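Local structure of acetyl-CoA acetyltransferase A (Ascaris suum, 6BJA) at residues A[17-23]-A[256-262]; A[25-29]-A[219-223]; A[31-37]-A[121-125]. The protein probably transfers acetyl groups between acetyl-CoA molecules, as a coenzyme A-binding thiolase of lipid metabolism. All blocks are in the same frame, centred on the assembly; numbering follows the deposited sequence.

Contact 1: A[17-23]-A[256-262]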
ATOM      1  N   VAL A  17      32.808 -14.769  14.569  1.00 15.00           N
ATOM      2  CA  VAL A  17      31.829 -15.782  14.210  1.00 14.17           C
ATOM      3  C   VAL A  17      30.807 -15.226  13.225  1.00 15.67           C
ATOM      4  O   VAL A  17      30.639 -14.001  13.111  1.00 16.03           O
ATOM      5  CB  VAL A  17      31.080 -16.346  15.441  1.00 16.62           C
ATOM      6  CG1 VAL A  17      32.055 -17.001  16.410  1.00 20.30           C
ATOM      7  CG2 VAL A  17      30.295 -15.275  16.142  1.00 17.17           C
ATOM      8  N   ARG A  18      30.140 -16.129  12.505  1.00 15.24           N
ATOM      9  CA  ARG A  18      29.092 -15.707  11.587  1.00 15.61           C
ATOM     10  C   ARG A  18      27.984 -16.743  11.490  1.00 15.53           C
ATOM     11  O   ARG A  18      28.208 -17.903  11.733  1.00 14.87           O
ATOM     12  CB  ARG A  18      29.690 -15.464  10.205  1.00 15.85           C
ATOM     13  CG  ARG A  18      30.184 -16.735   9.498  1.00 14.22           C
ATOM     14  CD  ARG A  18      30.661 -16.407   8.113  1.00 14.44           C
ATOM     15  NE  ARG A  18      31.031 -17.539   7.260  1.00 14.80           N
ATOM     16  CZ  ARG A  18      30.201 -18.205   6.468  1.00 15.21           C
ATOM     17  NH1 ARG A  18      28.907 -17.957   6.468  1.00 15.89           N
ATOM     18  NH2 ARG A  18      30.681 -19.139   5.648  1.00 16.90           N
ATOM     19  N   THR A  19      26.785 -16.317  11.133  1.00 13.70           N
ATOM     20  CA  THR A  19      25.750 -17.244  10.734  1.00 16.04           C
ATOM     21  C   THR A  19      26.094 -17.816   9.373  1.00 15.50           C
ATOM     22  O   THR A  19      26.870 -17.224   8.613  1.00 15.38           O
ATOM     23  CB  THR A  19      24.370 -16.571  10.648  1.00 14.97           C
ATOM     24  OG1 THR A  19      24.384 -15.631   9.560  1.00 15.82           O
ATOM     25  CG2 THR A  19      23.987 -15.885  11.937  1.00 15.95           C
ATOM     26  N   PRO A  20      25.510 -18.969   9.031  1.00 13.57           N
ATOM     27  CA  PRO A  20      25.425 -19.304   7.619  1.00 15.43           C
ATOM     28  C   PRO A  20      24.660 -18.187   6.927  1.00 16.39           C
ATOM     29  O   PRO A  20      23.845 -17.489   7.559  1.00 16.64           O
ATOM     30  CB  PRO A  20      24.629 -20.602   7.586  1.00 17.68           C
ATOM     31  CG  PRO A  20      24.581 -21.064   9.034  1.00 17.27           C
ATOM     32  CD  PRO A  20      24.623 -19.805   9.829  1.00 14.94           C
ATOM     33  N   ILE A  21      24.902 -18.035   5.641  1.00 15.92           N
ATOM     34  CA  ILE A  21      24.243 -17.000   4.854  1.00 14.25           C
ATOM     35  C   ILE A  21      23.103 -17.650   4.081  1.00 15.96           C
ATOM     36  O   ILE A  21      23.326 -18.614   3.348  1.00 17.45           O
ATOM     37  CB  ILE A  21      25.230 -16.311   3.909  1.00 16.33           C
ATOM     38  CG1 ILE A  21      26.331 -15.600   4.709  1.00 17.70           C
ATOM     39  CG2 ILE A  21      24.500 -15.349   3.014  1.00 15.89           C
ATOM     40  CD1 ILE A  21      27.513 -15.170   3.874  1.00 19.09           C
ATOM     41  N   ALA A  22      21.879 -17.160   4.266  1.00 15.96           N
ATOM     42  CA  ALA A  22      20.711 -17.758   3.626  1.00 15.79           C
ATOM     43  C   ALA A  22      20.291 -16.963   2.395  1.00 16.17           C
ATOM     44  O   ALA A  22      20.581 -15.760   2.267  1.00 16.80           O
ATOM     45  CB  ALA A  22      19.543 -17.872   4.611  1.00 17.17           C
ATOM     46  N   SER A  23      19.644 -17.658   1.466  1.00 18.22           N
ATOM     47  CA  SER A  23      19.099 -17.024   0.279  1.00 19.38           C
ATOM     48  C   SER A  23      17.902 -16.125   0.588  1.00 18.73           C
ATOM     49  O   SER A  23      17.287 -16.180   1.649  1.00 18.28           O
ATOM     50  CB  SER A  23      18.689 -18.077  -0.738  1.00 23.71           C
ATOM     51  OG  SER A  23      19.828 -18.833  -1.103  1.00 21.47           O
ATOM     52  N   ILE A 256      21.116 -11.278  -3.252  1.00 18.07           N
ATOM     53  CA  ILE A 256      20.606 -10.685  -2.010  1.00 16.78           C
ATOM     54  C   ILE A 256      20.350 -11.810  -0.992  1.00 15.95           C
ATOM     55  O   ILE A 256      19.943 -12.928  -1.340  1.00 18.32           O
ATOM     56  CB  ILE A 256      19.359  -9.805  -2.252  1.00 23.93           C
ATOM     57  CG1 ILE A 256      18.145 -10.578  -2.722  1.00 27.83           C
ATOM     58  CG2 ILE A 256      19.696  -8.694  -3.283  1.00 22.46           C
ATOM     59  CD1 ILE A 256      16.894  -9.670  -2.868  1.00 30.92           C
ATOM     60  N   ASN A 257      20.673 -11.522   0.269  1.00 15.48           N
ATOM     61  CA  ASN A 257      20.837 -12.559   1.273  1.00 15.50           C
ATOM     62  C   ASN A 257      20.582 -12.076   2.693  1.00 15.43           C
ATOM     63  O   ASN A 257      20.557 -10.866   2.959  1.00 16.97           O
ATOM     64  CB  ASN A 257      22.254 -13.131   1.194  1.00 17.25           C
ATOM     65  CG  ASN A 257      22.529 -13.821  -0.130  1.00 18.56           C
ATOM     66  OD1 ASN A 257      23.022 -13.207  -1.082  1.00 17.96           O
ATOM     67  ND2 ASN A 257      22.194 -15.106  -0.203  1.00 17.83           N
ATOM     68  N   ASP A 258      20.418 -13.051   3.597  1.00 15.46           N
ATOM     69  CA  ASP A 258      20.263 -12.818   5.029  1.00 15.74           C
ATOM     70  C   ASP A 258      21.463 -13.399   5.796  1.00 16.45           C
ATOM     71  O   ASP A 258      21.899 -14.512   5.504  1.00 16.72           O
ATOM     72  CB  ASP A 258      18.988 -13.484   5.588  1.00 16.77           C
ATOM     73  CG  ASP A 258      17.707 -13.033   4.899  1.00 16.35           C
ATOM     74  OD1 ASP A 258      17.672 -11.917   4.362  1.00 17.51           O
ATOM     75  OD2 ASP A 258      16.716 -13.811   4.935  1.00 17.51           O
ATOM     76  N   GLY A 259      21.980 -12.665   6.778  1.00 14.46           N
ATOM     77  CA  GLY A 259      23.076 -13.156   7.589  1.00 16.23           C
ATOM     78  C   GLY A 259      23.643 -12.128   8.538  1.00 14.84           C
ATOM     79  O   GLY A 259      23.310 -10.944   8.445  1.00 15.19           O
ATOM     80  N   ALA A 260      24.497 -12.587   9.450  1.00 14.44           N
ATOM     81  CA  ALA A 260      25.162 -11.719  10.417  1.00 13.65           C
ATOM     82  C   ALA A 260      26.552 -12.241  10.766  1.00 14.89           C
ATOM     83  O   ALA A 260      26.866 -13.411  10.566  1.00 13.88           O
ATOM     84  CB  ALA A 260      24.312 -11.573  11.677  1.00 15.01           C
ATOM     85  N   ALA A 261      27.390 -11.343  11.258  1.00 14.49           N
ATOM     86  CA  ALA A 261      28.755 -11.686  11.634  1.00 14.81           C
ATOM     87  C   ALA A 261      29.231 -10.739  12.714  1.00 15.46           C
ATOM     88  O   ALA A 261      28.881  -9.562  12.688  1.00 15.61           O
ATOM     89  CB  ALA A 261      29.679 -11.619  10.430  1.00 14.36           C
ATOM     90  N   ALA A 262      30.044 -11.237  13.644  1.00 14.06           N
ATOM     91  CA  ALA A 262      30.451 -10.452  14.812  1.00 14.54           C
ATOM     92  C   ALA A 262      31.844 -10.779  15.290  1.00 17.93           C
ATOM     93  O   ALA A 262      32.273 -11.943  15.223  1.00 17.21           O
ATOM     94  CB  ALA A 262      29.458 -10.673  15.995  1.00 13.15           C
TER
HETATM   95  O   HOH W   1      26.999 -14.420   7.769  1.00 17.28           O
HETATM   96  O   HOH W   2      16.416 -16.512   4.285  1.00 17.78           O
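Ala22 O is gripped by two donors of the 256-262 segment, which reach it from opposite faces of its carbonyl plane. The backbone N of Asp258 comes at 3.0 Å from Ala22 O, and Asn257 ND2 stands 51° out of the carbonyl plane on the other face, while the oxygen lies nearly in the plane of the Asn257 amide. The amide oxygen, OD1, accepts from Thr255 OG1 and His355 N, so the amide links the strand pair to the loop of His355, predicted to be a catalytic proton acceptor. Ala22 N returns a bond to Asp258 O at 2.9 Å. Strands 11-23 and 257-267 are antiparallel neighbours in the mixed sheet of the N-terminal half of the thiolase fold. Val17 and Ala262 bond reciprocally at one end, but the register slips by one residue before Ala22. At the slip Thr19 N donates to Ala260 O, and Thr19 OG1, set between its backbone N and carbonyl carbon (chi1 67°), accepts from Ala260 N at 3.0 Å while donating to Pro20 O. A water also bridges Thr19 O and Ala260 O. Ile21 CG2 packs on Asn257 CB at 3.6 Å, the two side chains crossing at about a right angle.

Contact 2: A[25-29]-A[219-223]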
ATOM      1  N   ARG A  25      14.330 -14.748   0.902  1.00 19.04           N
ATOM      2  CA  ARG A  25      13.028 -15.349   1.178  1.00 19.72           C
ATOM      3  C   ARG A  25      13.158 -16.856   1.358  1.00 23.08           C
ATOM      4  O   ARG A  25      12.335 -17.623   0.866  1.00 24.90           O
ATOM      5  CB  ARG A  25      12.028 -15.044   0.059  1.00 21.44           C
ATOM      6  CG  ARG A  25      11.845 -13.560  -0.276  1.00 24.75           C
ATOM      7  CD  ARG A  25      11.235 -12.785   0.864  1.00 21.21           C
ATOM      8  NE  ARG A  25       9.952 -13.327   1.298  1.00 24.83           N
ATOM      9  CZ  ARG A  25       9.308 -12.970   2.405  1.00 22.02           C
ATOM     10  NH1 ARG A  25       9.798 -12.027   3.210  1.00 23.00           N
ATOM     11  NH2 ARG A  25       8.157 -13.559   2.715  1.00 26.68           N
ATOM     12  N   SER A  26      14.191 -17.261   2.084  1.00 19.21           N
ATOM     13  CA  SER A  26      14.471 -18.672   2.333  1.00 19.28           C
ATOM     14  C   SER A  26      14.411 -18.987   3.824  1.00 21.23           C
ATOM     15  O   SER A  26      13.553 -18.474   4.546  1.00 21.23           O
ATOM     16  CB  SER A  26      15.842 -19.019   1.739  1.00 21.38           C
ATOM     17  OG  SER A  26      16.067 -20.425   1.739  1.00 21.80           O
ATOM     18  N   THR A  27      15.325 -19.836   4.276  1.00 20.73           N
ATOM     19  CA  THR A  27      15.268 -20.432   5.590  1.00 20.00           C
ATOM     20  C   THR A  27      15.241 -19.448   6.755  1.00 20.88           C
ATOM     21  O   THR A  27      14.623 -19.726   7.781  1.00 21.68           O
ATOM     22  CB  THR A  27      16.467 -21.373   5.745  1.00 18.89           C
ATOM     23  OG1 THR A  27      16.473 -22.306   4.643  1.00 23.11           O
ATOM     24  CG2 THR A  27      16.418 -22.126   7.069  1.00 24.05           C
ATOM     25  N   LEU A  28      15.864 -18.285   6.590  1.00 19.22           N
ATOM     26  CA  LEU A  28      15.918 -17.313   7.671  1.00 18.61           C
ATOM     27  C   LEU A  28      14.854 -16.222   7.563  1.00 20.76           C
ATOM     28  O   LEU A  28      14.908 -15.261   8.308  1.00 17.61           O
ATOM     29  CB  LEU A  28      17.300 -16.651   7.730  1.00 18.47           C
ATOM     30  CG  LEU A  28      18.480 -17.585   7.995  1.00 19.64           C
ATOM     31  CD1 LEU A  28      19.755 -16.774   8.030  1.00 18.30           C
ATOM     32  CD2 LEU A  28      18.294 -18.367   9.295  1.00 20.26           C
ATOM     33  N   THR A  29      13.881 -16.367   6.672  1.00 18.74           N
ATOM     34  CA  THR A  29      12.864 -15.319   6.505  1.00 19.02           C
ATOM     35  C   THR A  29      12.174 -14.941   7.808  1.00 21.58           C
ATOM     36  O   THR A  29      11.889 -13.776   8.050  1.00 20.92           O
ATOM     37  CB  THR A  29      11.789 -15.747   5.496  1.00 23.73           C
ATOM     38  OG1 THR A  29      12.389 -15.980   4.226  1.00 23.98           O
ATOM     39  CG2 THR A  29      10.741 -14.666   5.315  1.00 25.05           C
ATOM     40  N   LEU A 219      19.621 -24.012  10.469  1.00 19.53           N
ATOM     41  CA  LEU A 219      20.453 -23.706   9.309  1.00 17.97           C
ATOM     42  C   LEU A 219      21.905 -23.848   9.730  1.00 16.31           C
ATOM     43  O   LEU A 219      22.342 -23.186  10.663  1.00 16.03           O
ATOM     44  CB  LEU A 219      20.168 -22.298   8.789  1.00 18.03           C
ATOM     45  CG  LEU A 219      20.981 -21.907   7.565  1.00 20.77           C
ATOM     46  CD1 LEU A 219      20.541 -22.728   6.346  1.00 25.08           C
ATOM     47  CD2 LEU A 219      20.865 -20.414   7.307  1.00 22.50           C
ATOM     48  N   THR A 220      22.640 -24.732   9.047  1.00 18.61           N
ATOM     49  CA  THR A 220      24.024 -25.025   9.406  1.00 18.19           C
ATOM     50  C   THR A 220      25.048 -24.757   8.302  1.00 18.23           C
ATOM     51  O   THR A 220      26.245 -24.812   8.561  1.00 19.92           O
ATOM     52  CB  THR A 220      24.170 -26.501   9.821  1.00 20.05           C
ATOM     53  OG1 THR A 220      23.854 -27.336   8.706  1.00 22.26           O
ATOM     54  CG2 THR A 220      23.252 -26.798  10.991  1.00 23.04           C
ATOM     55  N   GLU A 221      24.569 -24.473   7.087  1.00 18.15           N
ATOM     56  CA  GLU A 221      25.426 -24.296   5.903  1.00 18.27           C
ATOM     57  C   GLU A 221      24.926 -23.134   5.052  1.00 16.72           C
ATOM     58  O   GLU A 221      23.732 -22.923   4.943  1.00 18.73           O
ATOM     59  CB  GLU A 221      25.454 -25.555   5.025  1.00 21.10           C
ATOM     60  CG  GLU A 221      25.954 -26.794   5.689  1.00 26.44           C
ATOM     61  CD  GLU A 221      26.099 -27.938   4.692  1.00 26.41           C
ATOM     62  OE1 GLU A 221      25.626 -27.804   3.536  1.00 37.35           O
ATOM     63  OE2 GLU A 221      26.701 -28.960   5.074  1.00 38.13           O
ATOM     64  N   ASP A 222      25.847 -22.394   4.449  1.00 19.25           N
ATOM     65  CA  ASP A 222      25.501 -21.380   3.477  1.00 19.15           C
ATOM     66  C   ASP A 222      24.619 -21.976   2.384  1.00 18.74           C
ATOM     67  O   ASP A 222      24.819 -23.124   1.974  1.00 20.73           O
ATOM     68  CB  ASP A 222      26.764 -20.781   2.845  1.00 17.47           C
ATOM     69  CG  ASP A 222      27.667 -20.092   3.857  1.00 18.51           C
ATOM     70  OD1 ASP A 222      27.162 -19.397   4.779  1.00 17.53           O
ATOM     71  OD2 ASP A 222      28.895 -20.230   3.728  1.00 15.83           O
ATOM     72  N   GLU A 223      23.654 -21.204   1.902  1.00 18.43           N
ATOM     73  CA  GLU A 223      22.707 -21.692   0.901  1.00 17.22           C
ATOM     74  C   GLU A 223      23.058 -21.367  -0.540  1.00 18.93           C
ATOM     75  O   GLU A 223      22.774 -22.151  -1.427  1.00 19.60           O
ATOM     76  CB  GLU A 223      21.302 -21.140   1.197  1.00 17.99           C
ATOM     77  CG  GLU A 223      20.732 -21.614   2.500  1.00 18.62           C
ATOM     78  CD  GLU A 223      19.236 -21.348   2.669  1.00 24.41           C
ATOM     79  OE1 GLU A 223      18.728 -20.342   2.121  1.00 21.32           O
ATOM     80  OE2 GLU A 223      18.560 -22.162   3.351  1.00 23.22           O
TER
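Glu223 presents both carboxylate oxygens to the 25-29 loop, one to each of two consecutive hydroxyls. Ser26 OG donates to Glu223 OE1 at 2.7 Å, meeting it on the syn side and 18° out of the carboxylate plane. Thr27 OG1 donates to Glu223 OE2 in a very short bond of 2.5 Å, a value that may be too short to be exact. With its chain extended beyond CG, Glu223 reaches across to the loop. OE1 has a further partner in the backbone N of Ser23, so one carboxylate spans the end of strand 11-23 and the residues just after it, and the bonds from Ser26 OG and Ser23 N should limit its rotation. Arg227 NH2 forms a long, weak ion pair with the same oxygen.

The two hydroxyls are presented by a type I beta turn, Ser26 to Thr29, in the connection between strand 11-23 and helix 33-48 of the thiolase N-terminal domain. Within the turn, Ser26 O accepts from both Thr29 N and Thr29 OG1, which approach from the same face of its carbonyl plane; the hydroxyl bond is 2.8 Å from Thr29 OG1 to Ser26 O.

Apolar packing lies beside the polar pair. Leu219 sends one methyl, CD2, against the branched end of Leu28, 3.8 Å from Leu28 CG and about equally near both of that residue's methyls, as the side chains meet roughly at right angles. Leu219 CG stands opposite its backbone N (chi1 -179°), which carries the isobutyl group toward the turn. Thr27 CG2 adds a looser touch on Leu219 CB at 4.1 Å, from the same threonine whose hydroxyl binds Glu223. Ala22 of strand 11-23 also packs against Leu28, Leu219 and Glu223.

Contact 3: A[31-37]-A[121-125]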
ATOM      1  N   LEU A  31      13.312 -14.800  10.707  1.00 20.96           N
ATOM      2  CA  LEU A  31      14.207 -14.131  11.639  1.00 19.98           C
ATOM      3  C   LEU A  31      14.587 -12.746  11.150  1.00 17.13           C
ATOM      4  O   LEU A  31      14.918 -12.544   9.984  1.00 20.51           O
ATOM      5  CB  LEU A  31      15.468 -14.963  11.852  1.00 20.10           C
ATOM      6  CG  LEU A  31      15.226 -16.352  12.471  1.00 21.83           C
ATOM      7  CD1 LEU A  31      16.536 -16.982  12.722  1.00 26.06           C
ATOM      8  CD2 LEU A  31      14.423 -16.275  13.767  1.00 28.05           C
ATOM      9  N   SER A  32      14.504 -11.778  12.056  1.00 17.60           N
ATOM     10  CA  SER A  32      14.822 -10.393  11.754  1.00 16.48           C
ATOM     11  C   SER A  32      16.318 -10.166  11.832  1.00 16.69           C
ATOM     12  O   SER A  32      17.056 -11.001  12.359  1.00 16.44           O
ATOM     13  CB  SER A  32      14.115  -9.475  12.750  1.00 19.38           C
ATOM     14  OG  SER A  32      14.726  -9.633  14.018  1.00 22.09           O
ATOM     15  N   ALA A  33      16.769  -9.022  11.324  1.00 17.57           N
ATOM     16  CA  ALA A  33      18.155  -8.634  11.507  1.00 14.96           C
ATOM     17  C   ALA A  33      18.532  -8.557  12.994  1.00 15.49           C
ATOM     18  O   ALA A  33      19.671  -8.838  13.365  1.00 16.99           O
ATOM     19  CB  ALA A  33      18.427  -7.300  10.827  1.00 15.62           C
ATOM     20  N   VAL A  34      17.580  -8.171  13.843  1.00 14.44           N
ATOM     21  CA  VAL A  34      17.825  -8.156  15.284  1.00 16.41           C
ATOM     22  C   VAL A  34      18.054  -9.578  15.773  1.00 17.58           C
ATOM     23  O   VAL A  34      19.035  -9.844  16.479  1.00 16.01           O
ATOM     24  CB  VAL A  34      16.658  -7.472  16.048  1.00 17.19           C
ATOM     25  CG1 VAL A  34      16.745  -7.733  17.564  1.00 18.85           C
ATOM     26  CG2 VAL A  34      16.696  -5.973  15.752  1.00 16.83           C
ATOM     27  N   ASP A  35      17.182 -10.499  15.384  1.00 17.40           N
ATOM     28  CA  ASP A  35      17.350 -11.903  15.779  1.00 18.77           C
ATOM     29  C   ASP A  35      18.725 -12.434  15.368  1.00 15.94           C
ATOM     30  O   ASP A  35      19.417 -13.063  16.159  1.00 17.56           O
ATOM     31  CB  ASP A  35      16.268 -12.788  15.161  1.00 20.43           C
ATOM     32  CG  ASP A  35      14.875 -12.472  15.677  1.00 22.87           C
ATOM     33  OD1 ASP A  35      14.708 -12.076  16.871  1.00 24.73           O
ATOM     34  OD2 ASP A  35      13.927 -12.626  14.878  1.00 22.60           O
ATOM     35  N   LEU A  36      19.142 -12.168  14.130  1.00 16.27           N
ATOM     36  CA  LEU A  36      20.412 -12.713  13.673  1.00 16.00           C
ATOM     37  C   LEU A  36      21.580 -12.050  14.391  1.00 16.79           C
ATOM     38  O   LEU A  36      22.607 -12.674  14.652  1.00 15.95           O
ATOM     39  CB  LEU A  36      20.549 -12.540  12.154  1.00 16.19           C
ATOM     40  CG  LEU A  36      19.493 -13.205  11.272  1.00 17.56           C
ATOM     41  CD1 LEU A  36      19.709 -12.834   9.816  1.00 22.07           C
ATOM     42  CD2 LEU A  36      19.553 -14.730  11.455  1.00 20.33           C
ATOM     43  N   GLY A  37      21.432 -10.768  14.688  1.00 16.68           N
ATOM     44  CA  GLY A  37      22.457 -10.016  15.397  1.00 16.55           C
ATOM     45  C   GLY A  37      22.635 -10.559  16.802  1.00 15.72           C
ATOM     46  O   GLY A  37      23.751 -10.647  17.308  1.00 16.39           O
ATOM     47  N   GLY A 121      27.737  -6.948  12.115  1.00 14.85           N
ATOM     48  CA  GLY A 121      26.825  -6.536  11.075  1.00 17.07           C
ATOM     49  C   GLY A 121      25.734  -7.574  10.967  1.00 15.48           C
ATOM     50  O   GLY A 121      25.965  -8.757  11.221  1.00 14.88           O
ATOM     51  N   SER A 122      24.547  -7.115  10.590  1.00 14.21           N
ATOM     52  CA  SER A 122      23.393  -7.974  10.404  1.00 14.42           C
ATOM     53  C   SER A 122      22.493  -7.402   9.340  1.00 17.61           C
ATOM     54  O   SER A 122      22.224  -6.201   9.320  1.00 18.04           O
ATOM     55  CB  SER A 122      22.587  -8.124  11.688  1.00 15.83           C
ATOM     56  OG  SER A 122      21.593  -9.132  11.516  1.00 17.22           O
ATOM     57  N   GLU A 123      22.008  -8.263   8.459  1.00 15.26           N
ATOM     58  CA  GLU A 123      21.109  -7.814   7.421  1.00 15.05           C
ATOM     59  C   GLU A 123      20.110  -8.895   7.104  1.00 14.94           C
ATOM     60  O   GLU A 123      20.483 -10.054   6.886  1.00 16.81           O
ATOM     61  CB  GLU A 123      21.881  -7.424   6.156  1.00 15.88           C
ATOM     62  CG  GLU A 123      21.073  -6.540   5.216  1.00 15.82           C
ATOM     63  CD  GLU A 123      21.054  -5.077   5.663  1.00 15.93           C
ATOM     64  OE1 GLU A 123      22.159  -4.510   5.837  1.00 15.77           O
ATOM     65  OE2 GLU A 123      19.952  -4.492   5.805  1.00 17.68           O
ATOM     66  N   SER A 124      18.833  -8.520   7.108  1.00 15.52           N
ATOM     67  CA  SER A 124      17.773  -9.402   6.652  1.00 14.87           C
ATOM     68  C   SER A 124      17.139  -8.767   5.433  1.00 16.12           C
ATOM     69  O   SER A 124      16.169  -8.005   5.538  1.00 16.56           O
ATOM     70  CB  SER A 124      16.724  -9.622   7.725  1.00 16.53           C
ATOM     71  OG  SER A 124      15.708 -10.499   7.266  1.00 17.27           O
ATOM     72  N   MET A 125      17.678  -9.082   4.271  1.00 16.31           N
ATOM     73  CA  MET A 125      17.150  -8.488   3.068  1.00 16.79           C
ATOM     74  C   MET A 125      15.776  -9.078   2.744  1.00 17.83           C
ATOM     75  O   MET A 125      14.939  -8.423   2.117  1.00 17.29           O
ATOM     76  CB  MET A 125      18.155  -8.650   1.937  1.00 16.43           C
ATOM     77  CG  MET A 125      19.475  -7.980   2.276  1.00 15.15           C
ATOM     78  SD  MET A 125      20.800  -8.062   1.046  1.00 16.79           S
ATOM     79  CE  MET A 125      20.299  -6.805  -0.165  1.00 16.51           C
TER
HETATM   80  O   HOH W   3      16.463 -12.946   7.743  1.00 19.53           O
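The first turn of helix 33-48 rests on the end of strand 116-124, one of the inner strands of the mixed sheet. The main bond joins Ser122 OG to Ala33 O at 2.7 Å: the hydroxyl donates in the carbonyl plane, on a lone pair, with a C=O...O angle of 119°. Ser122 OG lies opposite its backbone N (chi1 -171°), which extends the hydroxyl from the strand toward the helix. Ala33 O also accepts the ordinary helical bond from Gly37 N, so this carbonyl serves the helix and the sheet together. Around the bond, Leu36 CB lies 3.6 Å from Ser122 OG, and Ala33 CB approaches the same hydroxyl.

Two residues further along the strand, Ser124 CB sits 3.6 Å from the backbone N of Ala33. A water is hydrogen-bonded to both Leu31 O, to which it donates, and Ser124 OG, at 2.6 Å from the latter; Ser124 OG is also hydrogen-bonded to Asn127 ND2. Glu123, between the two serines, points away from the helix, its carboxylate taken up by backbone N-H groups of Val63, Leu64 and Gly358.

The helix start itself is closed by reciprocal bonds: Asp35 N to Ser32 OG, and Ser32 N to Asp35 OD2 at 3.0 Å. Ser32 and Asp35 thus form a capping box, at the N terminus of a helix packed on the sheet of an alpha/beta thiolase domain.

Overall arrangement
From the N terminus, strand 11-23 supplies the first half of contact 1, the turn at 25-29 follows with contact 2, and the start of helix 33-48 opens contact 3. The partners come in reverse order: 121-125 closes the innermost loop, 219-223 the next and 256-262 the outermost, so the three nest without crossing. Contacts 1 and 3 share the sheet, since strand 257-267 lies between strands 11-23 and 116-124; Gly259 O and Ala261 O accept backbone hydrogen bonds from Glu123 N and Gly121 N, respectively. Asp222 joins contact 2 to contact 1 through Ile21 N and a salt bridge with Arg18, while Leu28 packs on Leu36 between contacts 2 and 3.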